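PDB 2QR3: Two-component system response regulator from Bacteroides fragilis, which probably regulates transcription as a sigma-54-type activator in two-component signalling, receiving a phosphoryl signal through the N-terminal receiver domain studied here. Local coordinates for residues A[53-58]-A[85-90]; A[7-12]-A[31-36]. All blocks are in the same frame, centred on the assembly; numbering follows the deposited sequence.

Both interactions pair neighbouring strands of one parallel sheet at its C-terminal end, yet they share no strand. Interaction 1 joins strands 48-54 and 83-88 in the interior, and all six of its touching residues are buried. Interaction 2 joins strand 5-9 to strand 29-33, the outermost strand on that side of the sheet, and only five of its nine touching residues are buried. A methionine and a water bridge extend the first contact beyond its strands, whereas a serine hydroxyl extends the second. Asp54 ties them together: its N probably bonds Val9 O at 2.9 Å, and its OD2 receives Asp11 N, bringing the loops together around the predicted phosphorylation site.

Interaction 1 of 2, residues A[53-58]-A[85-90]; sequences LDMNFT and LFTAYA
Met55 lies against Leu85, Phe86 and Thr87 where two parallel strands run out into their loops. Its CB sits 3.4 Å from Phe86 O. With chi1 at -158°, CG stands roughly opposite the backbone N and runs alongside the Thr87 side chain, 3.6 Å from Thr87 OG1. The chain then bends, bringing SD obliquely to within 4.0 Å of Leu85 CD1, and CE curls back toward Met55 O. The thioether thus closes over the end of the apolar face begun by Leu53 and Leu85, whose side chains lie side by side with their CD2 methyls 4.0 Å apart.

Two backbone bonds fix the register. Phe86 N donates to Leu53 O at 2.8 Å, and Met55 N donates to Phe86 O at 2.9 Å. The Leu53-Leu85 and Asp54-Phe86 bridges therefore place Asp54 on the same side as Phe86, whose ring turns away toward Trp111. Past the strands, the contact becomes water-mediated: one water donates a hydrogen bond to Asn56 OD1 and accepts one from Ala88 N. Asn56 ND2 is held in turn by Glu66 and Asp91.

Asp54 OD1 accepts from Asn56 N, met from above the carboxylate plane, which makes an Asx turn inside the type I turn from Asp54 to Phe57. Thr87 OG1, opposite the backbone N (chi1 -175°), reaches Ala88 O at 3.0 Å and lies 7.7 Å from Asp54 OD1. Asp54 is predicted to be phosphorylated but is unmodified here, and Thr87 probably occupies the switch Thr/Ser position, turned outward as in inactive relatives. The pairing is that of the phosphoacceptor site of a CheY-like receiver domain.

Interaction 2 of 2, residues A[7-12]-A[31-36]; sequences IIVDDN and ITLSSP
Ser34 OG lies in the plane of the Asp10 carbonyl and donates to Asp10 O at 2.6 Å, with a C=O...OG angle of 160°. The Asp10 side chain leaves the backbone away from strand 29-33, and its flat carboxylate is engaged elsewhere: OD1 uses the anti lone pair to accept from Asn12 N, forming an Asx turn, while OD2 makes a salt bridge with Lys109. Asp10 and Ser34 each follow the C-terminal end of a strand of one beta-alpha-beta unit, in which strand 5-9 connects through helix 13-23 to the edge strand 29-33 of a CheY-like receiver fold.

The strands run parallel; the axes of 7-9 and 31-33 come within 4.7 Å and are inclined by 18°. Ile8 is gripped from both its N and its O: Ile8 N donates to Ile31 O at 2.7 Å, and Leu33 N donates to Ile8 O at 2.9 Å. A longer bond from Asp10 N to Leu33 O carries the ladder one step beyond the strand.

Ile7, Val9, Ile31 and Leu33 share the face that packs against helix 36-45. Leu33 crosses the Ile7 side chain and runs beside that of Val9: with chi1 at 55°, its CG sits between backbone N and carbonyl carbon, so that CD2 reaches Ile7 CG2 at 3.9 Å and CD1 lies against both Val9 methyls, equally far from CG1 and CG2. On the other face, Ile8 also touches Leu16 of the crossover helix. Asn12 is the N-cap right before that helix, and its OD1 accepts from Gly14 N. Ile8 and Thr32 lie side by side, Ile8 CD1 4.1 Å from Thr32 CG2.

Interaction 1 of 2, residues A[53-58]-A[85-90]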
ATOM      1  N   LEU A  53       1.223  -1.237  -0.859  1.00 14.12           N
ATOM      2  CA  LEU A  53       1.424  -2.424  -1.704  1.00 15.18           C
ATOM      3  C   LEU A  53       2.894  -2.895  -1.776  1.00 15.59           C
ATOM      4  O   LEU A  53       3.786  -2.187  -2.289  1.00 15.37           O
ATOM      5  CB  LEU A  53       0.905  -2.169  -3.133  1.00 14.81           C
ATOM      6  CG  LEU A  53       1.087  -3.268  -4.199  1.00 14.26           C
ATOM      7  CD1 LEU A  53       0.264  -4.524  -3.852  1.00 16.80           C
ATOM      8  CD2 LEU A  53       0.676  -2.682  -5.573  1.00 16.35           C
ATOM      9  N   ASP A  54       3.110  -4.135  -1.326  1.00 15.94           N
ATOM     10  CA  ASP A  54       4.402  -4.841  -1.401  1.00 17.75           C
ATOM     11  C   ASP A  54       4.891  -4.895  -2.856  1.00 17.59           C
ATOM     12  O   ASP A  54       4.195  -5.370  -3.741  1.00 16.77           O
ATOM     13  CB  ASP A  54       4.156  -6.268  -0.831  1.00 17.33           C
ATOM     14  CG  ASP A  54       5.377  -7.210  -0.862  1.00 23.50           C
ATOM     15  OD1 ASP A  54       6.508  -6.851  -1.268  1.00 22.64           O
ATOM     16  OD2 ASP A  54       5.142  -8.374  -0.434  1.00 24.83           O
ATOM     17  N   MET A  55       6.114  -4.413  -3.074  1.00 19.03           N
ATOM     18  CA  MET A  55       6.732  -4.351  -4.392  1.00 22.38           C
ATOM     19  C   MET A  55       6.815  -5.766  -4.973  1.00 24.08           C
ATOM     20  O   MET A  55       6.814  -5.953  -6.201  1.00 25.23           O
ATOM     21  CB  MET A  55       8.132  -3.765  -4.197  1.00 21.60           C
ATOM     22  CG  MET A  55       8.863  -3.108  -5.343  1.00 25.75           C
ATOM     23  SD  MET A  55       8.137  -1.628  -6.142  1.00 23.31           S
ATOM     24  CE  MET A  55       7.609  -2.693  -7.479  1.00 18.98           C
ATOM     25  N   ASN A  56       6.888  -6.756  -4.091  1.00 24.04           N
ATOM     26  CA  ASN A  56       7.090  -8.147  -4.503  1.00 26.38           C
ATOM     27  C   ASN A  56       5.845  -8.994  -4.313  1.00 26.46           C
ATOM     28  O   ASN A  56       5.915 -10.233  -4.299  1.00 27.74           O
ATOM     29  CB  ASN A  56       8.244  -8.762  -3.710  1.00 26.68           C
ATOM     30  CG  ASN A  56       9.544  -8.005  -3.878  1.00 29.01           C
ATOM     31  OD1 ASN A  56      10.192  -7.644  -2.885  1.00 34.99           O
ATOM     32  ND2 ASN A  56       9.937  -7.753  -5.116  1.00 31.78           N
ATOM     33  N   PHE A  57       4.703  -8.342  -4.146  1.00 26.17           N
ATOM     34  CA  PHE A  57       3.453  -9.058  -3.912  1.00 27.10           C
ATOM     35  C   PHE A  57       3.286 -10.199  -4.927  1.00 29.07           C
ATOM     36  O   PHE A  57       3.355  -9.967  -6.139  1.00 28.93           O
ATOM     37  CB  PHE A  57       2.248  -8.095  -3.967  1.00 26.65           C
ATOM     38  CG  PHE A  57       0.939  -8.752  -3.640  1.00 26.09           C
ATOM     39  CD1 PHE A  57       0.824  -9.584  -2.533  1.00 27.01           C
ATOM     40  CD2 PHE A  57      -0.168  -8.546  -4.434  1.00 25.91           C
ATOM     41  CE1 PHE A  57      -0.389 -10.204  -2.233  1.00 26.00           C
ATOM     42  CE2 PHE A  57      -1.384  -9.159  -4.143  1.00 27.67           C
ATOM     43  CZ  PHE A  57      -1.487  -9.983  -3.046  1.00 28.31           C
ATOM     44  N   THR A  58       3.051 -11.412  -4.421  1.00 30.74           N
ATOM     45  CA  THR A  58       2.885 -12.649  -5.249  1.00 32.19           C
ATOM     46  C   THR A  58       4.141 -13.096  -6.017  1.00 33.86           C
ATOM     47  O   THR A  58       4.028 -13.782  -7.039  1.00 34.33           O
ATOM     48  CB  THR A  58       1.662 -12.605  -6.249  1.00 32.16           C
ATOM     49  OG1 THR A  58       1.935 -11.688  -7.325  1.00 30.32           O
ATOM     50  CG2 THR A  58       0.368 -12.217  -5.541  1.00 30.90           C
ATOM     51  N   LEU A  85       3.815   2.200  -2.853  1.00 15.43           N
ATOM     52  CA  LEU A  85       4.620   0.961  -2.954  1.00 15.77           C
ATOM     53  C   LEU A  85       5.519   0.818  -1.726  1.00 15.83           C
ATOM     54  O   LEU A  85       6.054   1.814  -1.223  1.00 15.73           O
ATOM     55  CB  LEU A  85       5.468   1.008  -4.241  1.00 15.58           C
ATOM     56  CG  LEU A  85       4.598   1.008  -5.510  1.00 19.57           C
ATOM     57  CD1 LEU A  85       5.484   1.317  -6.698  1.00 18.98           C
ATOM     58  CD2 LEU A  85       3.884  -0.374  -5.688  1.00 22.47           C
ATOM     59  N   PHE A  86       5.697  -0.427  -1.251  1.00 16.28           N
ATOM     60  CA  PHE A  86       6.513  -0.712  -0.065  1.00 16.59           C
ATOM     61  C   PHE A  86       7.660  -1.546  -0.638  1.00 17.34           C
ATOM     62  O   PHE A  86       7.437  -2.690  -1.086  1.00 17.27           O
ATOM     63  CB  PHE A  86       5.679  -1.531   0.928  1.00 17.74           C
ATOM     64  CG  PHE A  86       6.069  -1.387   2.377  1.00 17.13           C
ATOM     65  CD1 PHE A  86       6.988  -0.446   2.819  1.00 18.61           C
ATOM     66  CD2 PHE A  86       5.419  -2.175   3.339  1.00 21.06           C
ATOM     67  CE1 PHE A  86       7.313  -0.310   4.185  1.00 18.54           C
ATOM     68  CE2 PHE A  86       5.729  -2.037   4.710  1.00 18.86           C
ATOM     69  CZ  PHE A  86       6.672  -1.108   5.129  1.00 19.65           C
ATOM     70  N   THR A  87       8.869  -0.979  -0.631  1.00 17.75           N
ATOM     71  CA  THR A  87       9.962  -1.538  -1.428  1.00 18.91           C
ATOM     72  C   THR A  87      11.236  -1.808  -0.614  1.00 19.09           C
ATOM     73  O   THR A  87      11.650  -0.975   0.170  1.00 18.36           O
ATOM     74  CB  THR A  87      10.292  -0.630  -2.658  1.00 18.77           C
ATOM     75  OG1 THR A  87      11.281  -1.276  -3.473  1.00 20.48           O
ATOM     76  CG2 THR A  87      10.863   0.702  -2.217  1.00 20.29           C
ATOM     77  N   ALA A  88      11.843  -2.982  -0.809  1.00 20.21           N
ATOM     78  CA  ALA A  88      13.196  -3.218  -0.311  1.00 22.19           C
ATOM     79  C   ALA A  88      14.179  -2.288  -1.031  1.00 23.10           C
ATOM     80  O   ALA A  88      13.928  -1.873  -2.170  1.00 21.84           O
ATOM     81  CB  ALA A  88      13.593  -4.680  -0.545  1.00 21.60           C
ATOM     82  N   TYR A  89      15.320  -1.994  -0.410  1.00 24.64           N
ATOM     83  CA  TYR A  89      16.363  -1.238  -1.125  1.00 26.57           C
ATOM     84  C   TYR A  89      16.779  -1.885  -2.445  1.00 26.96           C
ATOM     85  O   TYR A  89      17.082  -1.188  -3.430  1.00 28.10           O
ATOM     86  CB  TYR A  89      17.600  -0.966  -0.239  1.00 28.45           C
ATOM     87  CG  TYR A  89      17.442   0.226   0.662  1.00 29.93           C
ATOM     88  CD1 TYR A  89      17.017   0.061   1.968  1.00 31.73           C
ATOM     89  CD2 TYR A  89      17.685   1.532   0.200  1.00 32.20           C
ATOM     90  CE1 TYR A  89      16.844   1.153   2.814  1.00 34.60           C
ATOM     91  CE2 TYR A  89      17.510   2.640   1.045  1.00 32.92           C
ATOM     92  CZ  TYR A  89      17.092   2.436   2.352  1.00 32.75           C
ATOM     93  OH  TYR A  89      16.908   3.483   3.236  1.00 34.28           O
ATOM     94  N   ALA A  90      16.763  -3.215  -2.500  1.00 26.62           N
ATOM     95  CA  ALA A  90      17.164  -3.925  -3.722  1.00 26.29           C
ATOM     96  C   ALA A  90      16.180  -3.712  -4.880  1.00 26.15           C
ATOM     97  O   ALA A  90      16.498  -4.023  -6.051  1.00 24.46           O
ATOM     98  CB  ALA A  90      17.332  -5.399  -3.448  1.00 26.97           C
TER
HETATM   99  O   HOH W   1      10.782  -4.908  -2.445  1.00 23.67           O

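Interaction 2 of 2, residues A[7-12]-A[31-36]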
ATOM      1  N   ILE A   7      -5.682  -0.356   3.343  1.00 14.83           N
ATOM      2  CA  ILE A   7      -5.452  -1.778   3.051  1.00 15.17           C
ATOM      3  C   ILE A   7      -3.913  -1.938   2.924  1.00 15.16           C
ATOM      4  O   ILE A   7      -3.255  -1.181   2.202  1.00 16.25           O
ATOM      5  CB  ILE A   7      -6.152  -2.205   1.745  1.00 15.90           C
ATOM      6  CG1 ILE A   7      -7.682  -2.060   1.886  1.00 17.56           C
ATOM      7  CG2 ILE A   7      -5.785  -3.647   1.316  1.00 16.11           C
ATOM      8  CD1 ILE A   7      -8.339  -2.101   0.564  1.00 22.67           C
ATOM      9  N   ILE A   8      -3.364  -2.920   3.630  1.00 14.74           N
ATOM     10  CA  ILE A   8      -1.949  -3.289   3.499  1.00 15.18           C
ATOM     11  C   ILE A   8      -1.841  -4.672   2.857  1.00 15.62           C
ATOM     12  O   ILE A   8      -2.460  -5.650   3.340  1.00 16.35           O
ATOM     13  CB  ILE A   8      -1.238  -3.240   4.877  1.00 15.96           C
ATOM     14  CG1 ILE A   8      -1.433  -1.840   5.500  1.00 19.80           C
ATOM     15  CG2 ILE A   8       0.245  -3.478   4.723  1.00 16.32           C
ATOM     16  CD1 ILE A   8      -2.506  -1.839   6.449  1.00 27.13           C
ATOM     17  N   VAL A   9      -1.059  -4.749   1.787  1.00 15.50           N
ATOM     18  CA  VAL A   9      -0.967  -5.939   0.965  1.00 16.38           C
ATOM     19  C   VAL A   9       0.502  -6.347   1.026  1.00 16.90           C
ATOM     20  O   VAL A   9       1.376  -5.634   0.517  1.00 16.30           O
ATOM     21  CB  VAL A   9      -1.360  -5.633  -0.518  1.00 17.38           C
ATOM     22  CG1 VAL A   9      -1.300  -6.908  -1.365  1.00 18.08           C
ATOM     23  CG2 VAL A   9      -2.754  -4.929  -0.613  1.00 15.77           C
ATOM     24  N   ASP A  10       0.781  -7.501   1.624  1.00 17.14           N
ATOM     25  CA  ASP A  10       2.191  -7.939   1.735  1.00 18.44           C
ATOM     26  C   ASP A  10       2.226  -9.457   1.923  1.00 19.60           C
ATOM     27  O   ASP A  10       1.335 -10.024   2.571  1.00 19.78           O
ATOM     28  CB  ASP A  10       2.871  -7.222   2.913  1.00 18.59           C
ATOM     29  CG  ASP A  10       4.409  -7.185   2.789  1.00 21.37           C
ATOM     30  OD1 ASP A  10       5.056  -8.260   2.870  1.00 22.90           O
ATOM     31  OD2 ASP A  10       4.989  -6.079   2.598  1.00 23.58           O
ATOM     32  N   ASP A  11       3.243 -10.088   1.334  1.00 21.40           N
ATOM     33  CA  ASP A  11       3.478 -11.535   1.421  1.00 22.40           C
ATOM     34  C   ASP A  11       4.003 -11.932   2.796  1.00 22.93           C
ATOM     35  O   ASP A  11       3.914 -13.107   3.178  1.00 24.27           O
ATOM     36  CB  ASP A  11       4.531 -11.947   0.390  1.00 23.17           C
ATOM     37  CG  ASP A  11       3.961 -12.096  -1.017  1.00 27.96           C
ATOM     38  OD1 ASP A  11       2.721 -12.190  -1.159  1.00 32.98           O
ATOM     39  OD2 ASP A  11       4.781 -12.142  -1.969  1.00 34.11           O
ATOM     40  N   ASN A  12       4.562 -10.962   3.516  1.00 20.94           N
ATOM     41  CA  ASN A  12       5.285 -11.217   4.765  1.00 20.48           C
ATOM     42  C   ASN A  12       4.365 -10.927   5.933  1.00 19.69           C
ATOM     43  O   ASN A  12       3.989  -9.774   6.181  1.00 18.41           O
ATOM     44  CB  ASN A  12       6.575 -10.373   4.809  1.00 20.51           C
ATOM     45  CG  ASN A  12       7.396 -10.607   6.093  1.00 22.63           C
ATOM     46  OD1 ASN A  12       6.861 -11.023   7.122  1.00 20.56           O
ATOM     47  ND2 ASN A  12       8.694 -10.319   6.026  1.00 23.45           N
ATOM     48  N   ILE A  31      -6.850  -2.957   7.301  1.00 18.87           N
ATOM     49  CA  ILE A  31      -7.067  -4.276   6.731  1.00 18.17           C
ATOM     50  C   ILE A  31      -5.739  -4.793   6.179  1.00 18.79           C
ATOM     51  O   ILE A  31      -5.094  -4.111   5.381  1.00 20.07           O
ATOM     52  CB  ILE A  31      -8.119  -4.221   5.622  1.00 18.12           C
ATOM     53  CG1 ILE A  31      -9.460  -3.800   6.226  1.00 19.84           C
ATOM     54  CG2 ILE A  31      -8.207  -5.576   4.928  1.00 20.40           C
ATOM     55  CD1 ILE A  31     -10.566  -3.552   5.219  1.00 22.06           C
ATOM     56  N   THR A  32      -5.327  -5.979   6.612  1.00 18.25           N
ATOM     57  CA  THR A  32      -4.088  -6.579   6.103  1.00 18.02           C
ATOM     58  C   THR A  32      -4.447  -7.844   5.356  1.00 18.94           C
ATOM     59  O   THR A  32      -5.354  -8.594   5.781  1.00 19.81           O
ATOM     60  CB  THR A  32      -3.107  -6.929   7.254  1.00 19.57           C
ATOM     61  OG1 THR A  32      -3.755  -7.823   8.182  1.00 21.44           O
ATOM     62  CG2 THR A  32      -2.668  -5.648   7.986  1.00 17.13           C
ATOM     63  N   LEU A  33      -3.760  -8.101   4.252  1.00 17.32           N
ATOM     64  CA  LEU A  33      -4.040  -9.326   3.469  1.00 18.48           C
ATOM     65  C   LEU A  33      -2.848  -9.744   2.621  1.00 19.51           C
ATOM     66  O   LEU A  33      -1.947  -8.949   2.415  1.00 17.30           O
ATOM     67  CB  LEU A  33      -5.270  -9.119   2.580  1.00 18.99           C
ATOM     68  CG  LEU A  33      -5.254  -7.936   1.620  1.00 20.09           C
ATOM     69  CD1 LEU A  33      -4.656  -8.370   0.265  1.00 21.20           C
ATOM     70  CD2 LEU A  33      -6.694  -7.468   1.418  1.00 24.74           C
ATOM     71  N   SER A  34      -2.860 -10.986   2.136  1.00 20.14           N
ATOM     72  CA  SER A  34      -1.802 -11.489   1.273  1.00 22.24           C
ATOM     73  C   SER A  34      -2.390 -12.213   0.044  1.00 22.93           C
ATOM     74  O   SER A  34      -1.667 -12.864  -0.719  1.00 24.59           O
ATOM     75  CB  SER A  34      -0.923 -12.453   2.087  1.00 23.74           C
ATOM     76  OG  SER A  34      -0.406 -11.791   3.243  1.00 26.46           O
ATOM     77  N   SER A  35      -3.696 -12.075  -0.159  1.00 22.69           N
ATOM     78  CA  SER A  35      -4.406 -12.781  -1.225  1.00 24.20           C
ATOM     79  C   SER A  35      -4.984 -11.851  -2.296  1.00 23.15           C
ATOM     80  O   SER A  35      -5.724 -10.948  -1.956  1.00 23.81           O
ATOM     81  CB  SER A  35      -5.566 -13.577  -0.593  1.00 23.17           C
ATOM     82  OG  SER A  35      -6.573 -13.842  -1.564  1.00 28.37           O
ATOM     83  N   PRO A  36      -4.707 -12.109  -3.596  1.00 23.50           N
ATOM     84  CA  PRO A  36      -5.342 -11.357  -4.679  1.00 22.63           C
ATOM     85  C   PRO A  36      -6.880 -11.404  -4.599  1.00 21.32           C
ATOM     86  O   PRO A  36      -7.553 -10.404  -4.866  1.00 19.82           O
ATOM     87  CB  PRO A  36      -4.892 -12.098  -5.939  1.00 23.34           C
ATOM     88  CG  PRO A  36      -3.694 -12.842  -5.553  1.00 25.97           C
ATOM     89  CD  PRO A  36      -3.762 -13.125  -4.099  1.00 23.78           C
TER